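Local structure of erythrocyte membrane protein 1 (Plasmodium falciparum, 2XU0) at residues K327-C338 against R372-W383. The protein probably binds host cell-surface receptors as a parasite adhesin, this chain being its N-terminal segment with the first Duffy-binding-like domain, implicated in rosetting. The protein carries 10 engineered substitutions. Residues are numbered along the deposited sequence; the frame is centred on the assembly and turned at random.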
ATOM      1  N   LYS A 327      11.607  -6.867   5.571  1.00 34.72           N
ATOM      2  CA  LYS A 327      13.064  -6.974   5.649  1.00 34.98           C
ATOM      3  C   LYS A 327      13.520  -7.176   7.105  1.00 41.76           C
ATOM      4  O   LYS A 327      14.405  -8.002   7.359  1.00 41.77           O
ATOM      5  CB  LYS A 327      13.763  -5.747   5.023  1.00 36.27           C
ATOM      6  CG  LYS A 327      15.290  -5.849   4.999  1.00 37.00           C
ATOM      7  CD  LYS A 327      15.934  -4.596   4.393  1.00 39.05           C
ATOM      8  CE  LYS A 327      17.430  -4.724   4.423  1.00 41.79           C
ATOM      9  NZ  LYS A 327      18.114  -3.557   3.809  1.00 47.64           N
ATOM     10  N   LYS A 328      12.913  -6.432   8.055  1.00 37.80           N
ATOM     11  CA  LYS A 328      13.236  -6.573   9.477  1.00 38.49           C
ATOM     12  C   LYS A 328      12.922  -7.995   9.968  1.00 42.64           C
ATOM     13  O   LYS A 328      13.764  -8.600  10.639  1.00 41.17           O
ATOM     14  CB  LYS A 328      12.518  -5.516  10.331  1.00 40.58           C
ATOM     15  CG  LYS A 328      13.257  -4.191  10.355  1.00 48.78           C
ATOM     16  CD  LYS A 328      12.453  -3.137  11.092  1.00 54.73           C
ATOM     17  CE  LYS A 328      12.841  -1.746  10.665  1.00 55.92           C
ATOM     18  NZ  LYS A 328      11.662  -0.844  10.617  1.00 56.05           N
ATOM     19  N   ILE A 329      11.769  -8.553   9.552  1.00 39.15           N
ATOM     20  CA  ILE A 329      11.391  -9.922   9.903  1.00 39.87           C
ATOM     21  C   ILE A 329      12.400 -10.943   9.345  1.00 45.79           C
ATOM     22  O   ILE A 329      12.810 -11.871  10.063  1.00 46.50           O
ATOM     23  CB  ILE A 329       9.960 -10.228   9.429  1.00 43.02           C
ATOM     24  CG1 ILE A 329       8.915  -9.404  10.236  1.00 41.94           C
ATOM     25  CG2 ILE A 329       9.673 -11.755   9.472  1.00 44.46           C
ATOM     26  CD1 ILE A 329       7.520  -9.368   9.594  1.00 38.83           C
ATOM     27  N   LYS A 330      12.806 -10.758   8.078  1.00 41.03           N
ATOM     28  CA  LYS A 330      13.728 -11.670   7.411  1.00 39.62           C
ATOM     29  C   LYS A 330      15.133 -11.591   7.971  1.00 43.93           C
ATOM     30  O   LYS A 330      15.749 -12.634   8.123  1.00 44.66           O
ATOM     31  CB  LYS A 330      13.700 -11.489   5.889  1.00 40.04           C
ATOM     32  CG  LYS A 330      12.337 -11.738   5.325  1.00 32.73           C
ATOM     33  CD  LYS A 330      12.359 -12.028   3.856  1.00 34.38           C
ATOM     34  CE  LYS A 330      10.969 -12.414   3.414  1.00 31.41           C
ATOM     35  NZ  LYS A 330      10.792 -13.881   3.299  1.00 37.47           N
ATOM     36  N   ILE A 331      15.625 -10.386   8.326  1.00 41.29           N
ATOM     37  CA  ILE A 331      16.963 -10.209   8.913  1.00 42.25           C
ATOM     38  C   ILE A 331      17.076 -10.955  10.258  1.00 48.13           C
ATOM     39  O   ILE A 331      18.099 -11.590  10.519  1.00 45.72           O
ATOM     40  CB  ILE A 331      17.359  -8.713   9.022  1.00 45.49           C
ATOM     41  CG1 ILE A 331      17.636  -8.081   7.640  1.00 46.63           C
ATOM     42  CG2 ILE A 331      18.516  -8.457  10.030  1.00 45.95           C
ATOM     43  CD1 ILE A 331      18.873  -8.519   6.944  1.00 60.00           C
ATOM     44  N   ASP A 332      16.011 -10.875  11.084  1.00 47.99           N
ATOM     45  CA  ASP A 332      15.899 -11.543  12.385  1.00 49.38           C
ATOM     46  C   ASP A 332      15.997 -13.062  12.270  1.00 52.04           C
ATOM     47  O   ASP A 332      16.679 -13.679  13.093  1.00 52.18           O
ATOM     48  CB  ASP A 332      14.620 -11.108  13.126  1.00 52.06           C
ATOM     49  CG  ASP A 332      14.678  -9.690  13.665  1.00 71.33           C
ATOM     50  OD1 ASP A 332      13.598  -9.092  13.874  1.00 75.22           O
ATOM     51  OD2 ASP A 332      15.807  -9.175  13.880  1.00 77.06           O
ATOM     52  N   LYS A 333      15.377 -13.650  11.221  1.00 46.39           N
ATOM     53  CA  LYS A 333      15.437 -15.090  10.965  1.00 46.08           C
ATOM     54  C   LYS A 333      16.833 -15.488  10.500  1.00 50.16           C
ATOM     55  O   LYS A 333      17.319 -16.570  10.854  1.00 50.14           O
ATOM     56  CB  LYS A 333      14.364 -15.523   9.950  1.00 49.47           C
ATOM     57  CG  LYS A 333      13.600 -16.778  10.355  1.00 69.96           C
ATOM     58  CD  LYS A 333      14.330 -18.068   9.968  1.00 83.46           C
ATOM     59  CE  LYS A 333      13.624 -19.320  10.440  1.00 92.59           C
ATOM     60  NZ  LYS A 333      13.892 -19.607  11.872  1.00 99.49           N
ATOM     61  N   VAL A 334      17.491 -14.611   9.722  1.00 45.90           N
ATOM     62  CA  VAL A 334      18.867 -14.842   9.262  1.00 45.63           C
ATOM     63  C   VAL A 334      19.809 -14.777  10.479  1.00 48.93           C
ATOM     64  O   VAL A 334      20.660 -15.661  10.647  1.00 48.09           O
ATOM     65  CB  VAL A 334      19.281 -13.856   8.135  1.00 49.03           C
ATOM     66  CG1 VAL A 334      20.793 -13.821   7.940  1.00 48.49           C
ATOM     67  CG2 VAL A 334      18.564 -14.195   6.831  1.00 48.60           C
ATOM     68  N   LYS A 335      19.599 -13.778  11.351  1.00 43.47           N
ATOM     69  CA  LYS A 335      20.403 -13.620  12.549  1.00 44.06           C
ATOM     70  C   LYS A 335      20.320 -14.867  13.456  1.00 51.14           C
ATOM     71  O   LYS A 335      21.368 -15.340  13.893  1.00 51.74           O
ATOM     72  CB  LYS A 335      20.057 -12.328  13.320  1.00 44.91           C
ATOM     73  CG  LYS A 335      21.135 -11.962  14.334  1.00 54.23           C
ATOM     74  CD  LYS A 335      20.806 -10.768  15.201  1.00 61.83           C
ATOM     75  CE  LYS A 335      22.001 -10.470  16.083  1.00 80.65           C
ATOM     76  NZ  LYS A 335      21.906  -9.149  16.765  1.00 94.79           N
ATOM     77  N   LYS A 336      19.116 -15.430  13.693  1.00 48.47           N
ATOM     78  CA  LYS A 336      19.001 -16.628  14.543  1.00 49.43           C
ATOM     79  C   LYS A 336      19.741 -17.868  14.019  1.00 55.40           C
ATOM     80  O   LYS A 336      20.173 -18.690  14.821  1.00 57.43           O
ATOM     81  CB  LYS A 336      17.560 -16.922  15.003  1.00 52.09           C
ATOM     82  CG  LYS A 336      16.664 -17.613  13.983  1.00 75.38           C
ATOM     83  CD  LYS A 336      15.312 -18.012  14.588  1.00 89.45           C
ATOM     84  CE  LYS A 336      15.299 -19.382  15.233  1.00 97.66           C
ATOM     85  NZ  LYS A 336      13.956 -19.715  15.778  1.00104.83           N
ATOM     86  N   GLU A 337      19.945 -17.963  12.692  1.00 50.37           N
ATOM     87  CA  GLU A 337      20.680 -19.055  12.060  1.00 49.88           C
ATOM     88  C   GLU A 337      22.173 -18.731  11.851  1.00 50.20           C
ATOM     89  O   GLU A 337      22.933 -19.646  11.535  1.00 49.94           O
ATOM     90  CB  GLU A 337      20.045 -19.427  10.698  1.00 51.69           C
ATOM     91  CG  GLU A 337      18.560 -19.767  10.755  1.00 67.70           C
ATOM     92  CD  GLU A 337      18.156 -20.853  11.736  1.00 96.57           C
ATOM     93  OE1 GLU A 337      18.761 -21.949  11.699  1.00 87.18           O
ATOM     94  OE2 GLU A 337      17.224 -20.605  12.535  1.00 98.13           O
ATOM     95  N   CYS A 338      22.584 -17.446  11.988  1.00 43.66           N
ATOM     96  CA  CYS A 338      23.958 -17.009  11.705  1.00 42.51           C
ATOM     97  C   CYS A 338      24.773 -16.510  12.873  1.00 48.94           C
ATOM     98  O   CYS A 338      25.992 -16.696  12.877  1.00 48.36           O
ATOM     99  CB  CYS A 338      23.969 -15.987  10.570  1.00 41.68           C
ATOM    100  SG  CYS A 338      23.351 -16.628   8.996  1.00 45.29           S
ATOM    101  N   ARG A 372      23.274 -24.154   8.053  1.00 43.98           N
ATOM    102  CA  ARG A 372      21.938 -23.544   8.171  1.00 44.14           C
ATOM    103  C   ARG A 372      21.972 -22.007   7.936  1.00 48.08           C
ATOM    104  O   ARG A 372      20.973 -21.441   7.480  1.00 46.62           O
ATOM    105  CB  ARG A 372      21.297 -23.824   9.539  1.00 44.56           C
ATOM    106  CG  ARG A 372      21.054 -25.295   9.846  1.00 55.61           C
ATOM    107  CD  ARG A 372      20.013 -25.495  10.940  1.00 60.54           C
ATOM    108  NE  ARG A 372      20.406 -24.926  12.236  1.00 66.53           N
ATOM    109  CZ  ARG A 372      21.143 -25.554  13.148  1.00 77.37           C
ATOM    110  NH1 ARG A 372      21.611 -26.774  12.912  1.00 67.87           N
ATOM    111  NH2 ARG A 372      21.427 -24.962  14.300  1.00 60.76           N
ATOM    112  N   CYS A 373      23.108 -21.337   8.282  1.00 44.38           N
ATOM    113  CA  CYS A 373      23.314 -19.910   8.017  1.00 43.03           C
ATOM    114  C   CYS A 373      23.371 -19.742   6.510  1.00 46.56           C
ATOM    115  O   CYS A 373      22.673 -18.886   5.983  1.00 45.65           O
ATOM    116  CB  CYS A 373      24.577 -19.366   8.677  1.00 41.98           C
ATOM    117  SG  CYS A 373      24.948 -17.638   8.250  1.00 44.90           S
ATOM    118  N   GLN A 374      24.153 -20.604   5.820  1.00 43.83           N
ATOM    119  CA  GLN A 374      24.259 -20.637   4.359  1.00 43.71           C
ATOM    120  C   GLN A 374      22.861 -20.736   3.703  1.00 47.12           C
ATOM    121  O   GLN A 374      22.544 -19.910   2.853  1.00 46.93           O
ATOM    122  CB  GLN A 374      25.191 -21.775   3.894  1.00 44.65           C
ATOM    123  CG  GLN A 374      25.447 -21.786   2.388  1.00 53.30           C
ATOM    124  CD  GLN A 374      26.379 -22.883   1.943  1.00 65.59           C
ATOM    125  OE1 GLN A 374      27.329 -22.636   1.211  1.00 61.23           O
ATOM    126  NE2 GLN A 374      26.117 -24.125   2.348  1.00 54.09           N
ATOM    127  N   ASP A 375      22.018 -21.682   4.157  1.00 44.16           N
ATOM    128  CA  ASP A 375      20.656 -21.899   3.649  1.00 44.71           C
ATOM    129  C   ASP A 375      19.724 -20.685   3.857  1.00 48.34           C
ATOM    130  O   ASP A 375      18.926 -20.372   2.966  1.00 47.66           O
ATOM    131  CB  ASP A 375      20.034 -23.165   4.268  1.00 46.88           C
ATOM    132  CG  ASP A 375      20.881 -24.428   4.144  1.00 63.92           C
ATOM    133  OD1 ASP A 375      21.638 -24.550   3.145  1.00 65.32           O
ATOM    134  OD2 ASP A 375      20.794 -25.289   5.047  1.00 74.07           O
ATOM    135  N   GLN A 376      19.816 -20.017   5.030  1.00 44.01           N
ATOM    136  CA  GLN A 376      19.006 -18.844   5.342  1.00 44.07           C
ATOM    137  C   GLN A 376      19.476 -17.634   4.518  1.00 47.37           C
ATOM    138  O   GLN A 376      18.654 -16.868   4.018  1.00 47.88           O
ATOM    139  CB  GLN A 376      19.036 -18.555   6.851  1.00 45.91           C
ATOM    140  CG  GLN A 376      17.759 -17.905   7.394  1.00 61.26           C
ATOM    141  CD  GLN A 376      16.495 -18.664   7.055  1.00 79.01           C
ATOM    142  OE1 GLN A 376      15.701 -18.245   6.204  1.00 76.64           O
ATOM    143  NE2 GLN A 376      16.288 -19.797   7.706  1.00 66.76           N
ATOM    144  N   CYS A 377      20.793 -17.507   4.330  1.00 43.00           N
ATOM    145  CA  CYS A 377      21.411 -16.440   3.546  1.00 42.49           C
ATOM    146  C   CYS A 377      21.033 -16.528   2.071  1.00 44.95           C
ATOM    147  O   CYS A 377      20.659 -15.506   1.498  1.00 43.13           O
ATOM    148  CB  CYS A 377      22.916 -16.411   3.756  1.00 43.09           C
ATOM    149  SG  CYS A 377      23.404 -15.866   5.417  1.00 47.37           S
ATOM    150  N   ILE A 378      21.031 -17.760   1.499  1.00 41.14           N
ATOM    151  CA  ILE A 378      20.645 -18.069   0.115  1.00 41.08           C
ATOM    152  C   ILE A 378      19.192 -17.632  -0.101  1.00 43.46           C
ATOM    153  O   ILE A 378      18.923 -16.896  -1.048  1.00 42.19           O
ATOM    154  CB  ILE A 378      20.859 -19.580  -0.220  1.00 45.27           C
ATOM    155  CG1 ILE A 378      22.369 -19.975  -0.290  1.00 46.87           C
ATOM    156  CG2 ILE A 378      20.050 -20.038  -1.453  1.00 45.65           C
ATOM    157  CD1 ILE A 378      23.122 -19.837  -1.641  1.00 61.95           C
ATOM    158  N   LYS A 379      18.277 -18.064   0.796  1.00 39.52           N
ATOM    159  CA  LYS A 379      16.863 -17.723   0.792  1.00 40.49           C
ATOM    160  C   LYS A 379      16.618 -16.193   0.929  1.00 43.89           C
ATOM    161  O   LYS A 379      15.776 -15.632   0.206  1.00 42.67           O
ATOM    162  CB  LYS A 379      16.139 -18.463   1.922  1.00 45.02           C
ATOM    163  CG  LYS A 379      15.453 -19.757   1.496  1.00 64.81           C
ATOM    164  CD  LYS A 379      15.037 -20.600   2.710  1.00 76.43           C
ATOM    165  CE  LYS A 379      13.633 -20.310   3.195  1.00 93.18           C
ATOM    166  NZ  LYS A 379      13.330 -21.029   4.462  1.00104.07           N
ATOM    167  N   TYR A 380      17.338 -15.536   1.854  1.00 38.47           N
ATOM    168  CA  TYR A 380      17.236 -14.090   2.073  1.00 37.14           C
ATOM    169  C   TYR A 380      17.726 -13.357   0.817  1.00 39.36           C
ATOM    170  O   TYR A 380      17.087 -12.409   0.381  1.00 38.60           O
ATOM    171  CB  TYR A 380      18.070 -13.642   3.300  1.00 37.33           C
ATOM    172  CG  TYR A 380      18.035 -12.146   3.531  1.00 37.36           C
ATOM    173  CD1 TYR A 380      16.923 -11.534   4.108  1.00 38.46           C
ATOM    174  CD2 TYR A 380      19.080 -11.331   3.108  1.00 37.90           C
ATOM    175  CE1 TYR A 380      16.864 -10.148   4.284  1.00 36.70           C
ATOM    176  CE2 TYR A 380      19.040  -9.945   3.292  1.00 38.32           C
ATOM    177  CZ  TYR A 380      17.921  -9.358   3.866  1.00 42.53           C
ATOM    178  OH  TYR A 380      17.874  -7.998   4.051  1.00 43.87           O
ATOM    179  N   ASN A 381      18.836 -13.795   0.237  1.00 36.45           N
ATOM    180  CA  ASN A 381      19.347 -13.142  -0.973  1.00 37.81           C
ATOM    181  C   ASN A 381      18.383 -13.285  -2.161  1.00 42.68           C
ATOM    182  O   ASN A 381      18.325 -12.356  -2.959  1.00 42.18           O
ATOM    183  CB  ASN A 381      20.734 -13.654  -1.365  1.00 41.74           C
ATOM    184  CG  ASN A 381      21.821 -13.398  -0.357  1.00 62.03           C
ATOM    185  OD1 ASN A 381      21.706 -12.551   0.537  1.00 49.77           O
ATOM    186  ND2 ASN A 381      22.906 -14.149  -0.478  1.00 54.15           N
ATOM    187  N   GLU A 382      17.625 -14.407  -2.279  1.00 38.92           N
ATOM    188  CA  GLU A 382      16.687 -14.530  -3.408  1.00 38.75           C
ATOM    189  C   GLU A 382      15.546 -13.507  -3.288  1.00 41.92           C
ATOM    190  O   GLU A 382      15.194 -12.857  -4.287  1.00 40.76           O
ATOM    191  CB  GLU A 382      16.162 -15.956  -3.664  1.00 39.86           C
ATOM    192  CG  GLU A 382      15.188 -16.580  -2.682  0.50 51.82           C
ATOM    193  CD  GLU A 382      14.631 -17.916  -3.146  0.50 66.47           C
ATOM    194  OE1 GLU A 382      14.071 -18.652  -2.302  0.50 50.86           O
ATOM    195  OE2 GLU A 382      14.759 -18.230  -4.354  0.50 52.51           O
ATOM    196  N   TRP A 383      15.013 -13.333  -2.046  1.00 36.12           N
ATOM    197  CA  TRP A 383      13.968 -12.345  -1.778  1.00 34.41           C
ATOM    198  C   TRP A 383      14.467 -10.945  -2.089  1.00 34.39           C
ATOM    199  O   TRP A 383      13.770 -10.224  -2.778  1.00 34.16           O
ATOM    200  CB  TRP A 383      13.472 -12.441  -0.335  1.00 32.81           C
ATOM    201  CG  TRP A 383      12.427 -11.422   0.010  1.00 33.40           C
ATOM    202  CD1 TRP A 383      11.092 -11.478  -0.272  1.00 35.92           C
ATOM    203  CD2 TRP A 383      12.634 -10.213   0.746  1.00 32.81           C
ATOM    204  NE1 TRP A 383      10.459 -10.363   0.225  1.00 34.14           N
ATOM    205  CE2 TRP A 383      11.379  -9.584   0.881  1.00 35.75           C
ATOM    206  CE3 TRP A 383      13.755  -9.631   1.366  1.00 34.26           C
ATOM    207  CZ2 TRP A 383      11.227  -8.355   1.536  1.00 35.21           C
ATOM    208  CZ3 TRP A 383      13.595  -8.431   2.047  1.00 35.13           C
ATOM    209  CH2 TRP A 383      12.346  -7.805   2.122  1.00 35.56           C
TER
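Tyr380 sits as a knob among Lys327, Lys330, Ile331 and Val334, on the C-terminal end of helix 311-338, within the antiparallel helix pair of the Duffy-binding-like C-terminal subdomain; the axes of segments 327-338 and 372-383 approach to 8.3 Å at 162°. With CG anti to the backbone N (chi1 178°), the phenol reaches across the interface: Lys330 CB meets the ring edge in plane, Val334 CG2 packs 3.6 Å from Tyr380 CB, and Ile331 CD1 lies obliquely 3.3 Å from Tyr380 CZ. The extended Lys327 chain passes the hydroxyl, and its NZ hydrogen-bonds to the carbonyl oxygen of Thr460.

Beyond this knob, the aliphatic part of Lys330 lies over one face of Trp383. Lys330 CE stands 3.6 Å from the centroid of the five-membered ring, directly on its normal, a CH-pi contact. A bend at chi4 leaves NZ over the same face at 4.5 Å from that centroid, in cation-pi geometry, while Glu107 supplies its salt bridge.

Toward the other end, Lys333 CD packs against the Gln376 amide, NE2 nearest at 3.5 Å, the chains crossing at about a right angle. Glu337 OE2 pairs with Lys333 NZ on its own helix, while OE1 takes Arg372 NE at 3.4 Å, a weak bond at the guanidinium edge, the carboxylate and guanidinium planes 65° apart. Covalent closure comes from the disulfide Cys338–Cys373, beside a second bridge, Cys377–Cys467; Cys338 SG lies 3.7 Å from Cys377 SG.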